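Glutaredoxin 1 (Francisella tularensis subsp. tularensis, PDB 3MSZ) probably reduces protein disulfides as a thiol-disulfide oxidoreductase of the glutaredoxin family, and binds glutathione. Local coordinates at residues A[54-65]-A[71-79]. Sequence-based numbering, arbitrary orientation.
Sequences KVIFPISTVPQI and HIGGFTELK. With GSH (glutathione), chain D; CAC (cacodylate ion), chain C.
His71 is buried against the loop 54-59 between Val55 and Phe57, where a flat imidazole can offer one face to a methyl and its NE2 corner to a phenyl face. Val55 lays CG1 over that ring face, a CH-pi contact 3.9 Å from the centroid, while the Phe57 ring meets the imidazole obliquely, planes 48° apart, with NE2 over the phenyl face. With CG anti to the backbone N (chi1 178°), the imidazole swings in among these side chains and Ile59, whose CG2 touches NE2 at 3.6 Å. Gly73, having no side chain, lets Phe57 CZ come to 3.7 Å from its CA.

Ile65 pairs with Ile72 and Gly73 in a classic beta bulge: Ile65 N donates to Gly73 O (2.9 Å) and Ile65 O accepts from Ile72 N (2.8 Å). The methyl CD1 ending its branched apolar chain, suited to burial between strand and helix, meets Leu78 CD2 at 3.8 Å, and both residues touch Phe24.

The outer side is looser: the exposed Lys54 side chain leads away from His71, and one water bridges Lys54 O to His71 N. At the other end, Gly74 occupies the N-cap position and Phe75 N donates to glutathione O2 (3.1 Å), beside Pro63 with its preceding cis peptide bond. Hairpin, cis-proline and helix start form the glutathione site of a glutaredoxin, built on the thioredoxin fold.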
loop_
_atom_site.group_PDB
_atom_site.type_symbol
_atom_site.label_atom_id
_atom_site.label_comp_id
_atom_site.label_asym_id
_atom_site.label_seq_id
_atom_site.Cartn_x
_atom_site.Cartn_y
_atom_site.Cartn_z
ATOM N N LYS A 54 2.202 6.598 11.646
ATOM C CA LYS A 54 1.651 6.847 10.296
ATOM C C LYS A 54 0.601 5.828 9.829
ATOM O O LYS A 54 -0.039 6.020 8.799
ATOM C CB LYS A 54 2.766 6.920 9.230
ATOM C CG LYS A 54 3.912 7.886 9.532
ATOM C CD LYS A 54 3.439 9.329 9.668
ATOM C CE LYS A 54 4.609 10.280 9.977
ATOM N NZ LYS A 54 4.509 11.572 9.230
ATOM N N VAL A 55 0.434 4.731 10.554
ATOM C CA VAL A 55 -0.524 3.715 10.109
ATOM C C VAL A 55 -1.775 3.808 10.959
ATOM O O VAL A 55 -1.761 4.385 12.067
ATOM C CB VAL A 55 0.067 2.269 10.111
ATOM C CG1 VAL A 55 1.221 2.153 9.100
ATOM C CG2 VAL A 55 0.491 1.819 11.537
ATOM N N ILE A 56 -2.877 3.285 10.442
ATOM C CA ILE A 56 -4.156 3.449 11.139
ATOM C C ILE A 56 -4.575 2.160 11.812
ATOM O O ILE A 56 -5.592 2.104 12.516
ATOM C CB ILE A 56 -5.252 3.964 10.180
ATOM C CG1 ILE A 56 -5.448 2.985 9.004
ATOM C CG2 ILE A 56 -4.843 5.325 9.651
ATOM C CD1 ILE A 56 -6.521 3.415 7.992
ATOM N N PHE A 57 -3.787 1.117 11.558
ATOM C CA PHE A 57 -3.927 -0.143 12.237
ATOM C C PHE A 57 -2.548 -0.841 12.192
ATOM O O PHE A 57 -1.678 -0.461 11.419
ATOM C CB PHE A 57 -5.062 -0.994 11.626
ATOM C CG PHE A 57 -4.868 -1.330 10.159
ATOM C CD1 PHE A 57 -5.583 -0.641 9.163
ATOM C CD2 PHE A 57 -3.987 -2.348 9.772
ATOM C CE1 PHE A 57 -5.411 -0.956 7.791
ATOM C CE2 PHE A 57 -3.826 -2.690 8.412
ATOM C CZ PHE A 57 -4.527 -1.992 7.415
ATOM N N PRO A 58 -2.334 -1.841 13.047
ATOM C CA PRO A 58 -0.993 -2.449 13.079
ATOM C C PRO A 58 -0.830 -3.357 11.891
ATOM O O PRO A 58 -1.672 -4.241 11.715
ATOM C CB PRO A 58 -1.003 -3.246 14.397
ATOM C CG PRO A 58 -2.435 -3.586 14.610
ATOM C CD PRO A 58 -3.250 -2.429 14.040
ATOM N N ILE A 59 0.186 -3.127 11.058
ATOM C CA ILE A 59 0.286 -3.868 9.802
ATOM C C ILE A 59 1.123 -5.129 9.967
ATOM O O ILE A 59 2.041 -5.171 10.789
ATOM C CB ILE A 59 0.881 -3.004 8.652
ATOM C CG1 ILE A 59 2.330 -2.570 8.980
ATOM C CG2 ILE A 59 0.001 -1.766 8.386
ATOM C CD1 ILE A 59 3.122 -1.989 7.732
ATOM N N SER A 60 0.821 -6.152 9.174
ATOM C CA SER A 60 1.594 -7.382 9.241
ATOM C C SER A 60 1.480 -8.154 7.937
ATOM O O SER A 60 1.828 -9.329 7.871
ATOM C CB SER A 60 1.096 -8.264 10.400
ATOM O OG SER A 60 -0.204 -8.724 10.114
ATOM N N THR A 61 0.995 -7.481 6.901
ATOM C CA THR A 61 0.910 -8.058 5.567
ATOM C C THR A 61 1.244 -6.977 4.536
ATOM O O THR A 61 1.308 -5.779 4.854
ATOM C CB THR A 61 -0.519 -8.589 5.281
ATOM O OG1 THR A 61 -1.442 -7.490 5.196
ATOM C CG2 THR A 61 -0.976 -9.527 6.410
ATOM N N VAL A 62 1.462 -7.402 3.297
ATOM C CA VAL A 62 1.490 -6.474 2.167
ATOM C C VAL A 62 0.383 -6.919 1.235
ATOM O O VAL A 62 -0.045 -8.056 1.305
ATOM C CB VAL A 62 2.841 -6.480 1.430
ATOM C CG1 VAL A 62 3.883 -5.713 2.253
ATOM C CG2 VAL A 62 3.283 -7.931 1.185
ATOM N N PRO A 63 -0.096 -6.016 0.368
ATOM C CA PRO A 63 0.405 -4.647 0.200
ATOM C C PRO A 63 -0.034 -3.691 1.326
ATOM O O PRO A 63 -1.032 -3.936 2.007
ATOM C CB PRO A 63 -0.246 -4.218 -1.125
ATOM C CG PRO A 63 -1.561 -4.916 -1.072
ATOM C CD PRO A 63 -1.292 -6.264 -0.466
ATOM N N GLN A 64 0.727 -2.610 1.492
ATOM C CA GLN A 64 0.321 -1.451 2.291
ATOM C C GLN A 64 0.389 -0.222 1.394
ATOM O O GLN A 64 1.432 0.097 0.801
ATOM C CB GLN A 64 1.191 -1.255 3.554
ATOM C CG GLN A 64 1.058 -2.406 4.596
ATOM C CD GLN A 64 -0.380 -2.662 5.081
ATOM O OE1 GLN A 64 -0.757 -3.799 5.412
ATOM N NE2 GLN A 64 -1.187 -1.618 5.108
ATOM N N ILE A 65 -0.738 0.482 1.323
ATOM C CA ILE A 65 -0.898 1.599 0.417
ATOM C C ILE A 65 -1.045 2.920 1.180
ATOM O O ILE A 65 -1.853 3.025 2.116
ATOM C CB ILE A 65 -2.160 1.370 -0.443
ATOM C CG1 ILE A 65 -2.002 0.072 -1.246
ATOM C CG2 ILE A 65 -2.430 2.597 -1.344
ATOM C CD1 ILE A 65 -3.307 -0.512 -1.717
ATOM N N HIS A 71 -2.201 6.564 5.443
ATOM C CA HIS A 71 -2.271 5.106 5.359
ATOM C C HIS A 71 -3.691 4.675 4.964
ATOM O O HIS A 71 -4.644 4.977 5.661
ATOM C CB HIS A 71 -1.901 4.536 6.729
ATOM C CG HIS A 71 -1.966 3.041 6.823
ATOM N ND1 HIS A 71 -1.603 2.204 5.786
ATOM C CD2 HIS A 71 -2.333 2.231 7.846
ATOM C CE1 HIS A 71 -1.770 0.947 6.156
ATOM N NE2 HIS A 71 -2.193 0.935 7.413
ATOM N N ILE A 72 -3.842 3.958 3.855
ATOM C CA ILE A 72 -5.163 3.482 3.450
ATOM C C ILE A 72 -5.408 2.067 3.977
ATOM O O ILE A 72 -6.510 1.741 4.483
ATOM C CB ILE A 72 -5.328 3.461 1.893
ATOM C CG1 ILE A 72 -5.755 4.821 1.368
ATOM C CG2 ILE A 72 -6.392 2.445 1.472
ATOM C CD1 ILE A 72 -4.870 5.971 1.781
ATOM N N GLY A 73 -4.382 1.231 3.841
ATOM C CA GLY A 73 -4.490 -0.157 4.226
ATOM C C GLY A 73 -4.072 -1.083 3.103
ATOM O O GLY A 73 -3.203 -0.738 2.284
ATOM N N GLY A 74 -4.669 -2.274 3.084
ATOM C CA GLY A 74 -4.401 -3.253 2.037
ATOM C C GLY A 74 -5.372 -3.139 0.856
ATOM O O GLY A 74 -6.032 -2.110 0.633
ATOM N N PHE A 75 -5.512 -4.226 0.116
ATOM C CA PHE A 75 -6.350 -4.178 -1.067
ATOM C C PHE A 75 -7.863 -4.010 -0.776
ATOM O O PHE A 75 -8.556 -3.264 -1.458
ATOM C CB PHE A 75 -6.108 -5.434 -1.891
ATOM C CG PHE A 75 -6.848 -5.435 -3.158
ATOM C CD1 PHE A 75 -7.866 -6.350 -3.383
ATOM C CD2 PHE A 75 -6.545 -4.507 -4.130
ATOM C CE1 PHE A 75 -8.556 -6.347 -4.590
ATOM C CE2 PHE A 75 -7.253 -4.477 -5.321
ATOM C CZ PHE A 75 -8.250 -5.408 -5.550
ATOM N N THR A 76 -8.360 -4.714 0.239
ATOM C CA THR A 76 -9.730 -4.535 0.695
ATOM C C THR A 76 -10.027 -3.085 0.974
ATOM O O THR A 76 -11.053 -2.568 0.536
ATOM C CB THR A 76 -9.998 -5.360 1.953
ATOM O OG1 THR A 76 -9.946 -6.744 1.593
ATOM C CG2 THR A 76 -11.381 -5.025 2.572
ATOM N N GLU A 77 -9.125 -2.406 1.683
ATOM C CA GLU A 77 -9.375 -1.008 1.993
ATOM C C GLU A 77 -9.325 -0.147 0.753
ATOM O O GLU A 77 -10.087 0.819 0.637
ATOM C CB GLU A 77 -8.423 -0.457 3.047
ATOM C CG GLU A 77 -8.670 -0.990 4.442
ATOM C CD GLU A 77 -7.967 -2.339 4.693
ATOM O OE1 GLU A 77 -7.249 -2.844 3.789
ATOM O OE2 GLU A 77 -8.125 -2.889 5.805
ATOM N N LEU A 78 -8.421 -0.472 -0.169
ATOM C CA LEU A 78 -8.324 0.291 -1.409
ATOM C C LEU A 78 -9.670 0.249 -2.125
ATOM O O LEU A 78 -10.221 1.277 -2.510
ATOM C CB LEU A 78 -7.235 -0.288 -2.311
ATOM C CG LEU A 78 -6.992 0.393 -3.661
ATOM C CD1 LEU A 78 -6.558 1.842 -3.468
ATOM C CD2 LEU A 78 -5.939 -0.389 -4.458
ATOM N N LYS A 79 -10.200 -0.945 -2.301
ATOM C CA LYS A 79 -11.457 -1.087 -3.027
ATOM C C LYS A 79 -12.604 -0.402 -2.294
ATOM O O LYS A 79 -13.466 0.224 -2.930
ATOM C CB LYS A 79 -11.771 -2.555 -3.266
ATOM C CG LYS A 79 -10.827 -3.192 -4.262
ATOM C CD LYS A 79 -10.841 -2.425 -5.591
ATOM C CE LYS A 79 -11.840 -3.065 -6.583
ATOM N NZ LYS A 79 -12.639 -2.042 -7.319
HETATM N N1 GSH D . -9.009 -9.523 6.731
HETATM C CA1 GSH D . -8.030 -9.148 5.725
HETATM C C1 GSH D . -6.594 -9.374 6.144
HETATM O O11 GSH D . -6.160 -8.899 7.222
HETATM O O12 GSH D . -5.813 -10.035 5.398
HETATM C CB1 GSH D . -8.189 -9.954 4.445
HETATM C CG1 GSH D . -7.156 -9.247 3.568
HETATM C CD1 GSH D . -7.203 -9.665 2.154
HETATM O OE1 GSH D . -8.443 -9.739 1.474
HETATM N N2 GSH D . -5.984 -9.899 1.685
HETATM C CA2 GSH D . -4.942 -9.001 2.114
HETATM C C2 GSH D . -5.185 -7.614 1.625
HETATM O O2 GSH D . -4.085 -6.767 1.303
HETATM C CB2 GSH D . -3.623 -9.484 1.556
HETATM S SG2 GSH D . -2.727 -10.484 2.767
HETATM N N3 GSH D . -6.485 -7.263 1.508
HETATM C CA3 GSH D . -6.980 -6.112 2.220
HETATM C C3 GSH D . -6.594 -6.088 3.701
HETATM O O31 GSH D . -6.179 -7.088 4.335
HETATM O O32 GSH D . -6.674 -5.046 4.366
HETATM AS AS CAC C . 2.269 -11.886 3.248
HETATM O O1 CAC C . 1.826 -12.459 1.669
HETATM O O2 CAC C . 1.488 -10.358 3.414
HETATM C C1 CAC C . 1.628 -13.119 4.638
HETATM C C2 CAC C . 4.203 -11.635 3.391
HETATM O O HOH W 1 -2.294 7.728 7.898
#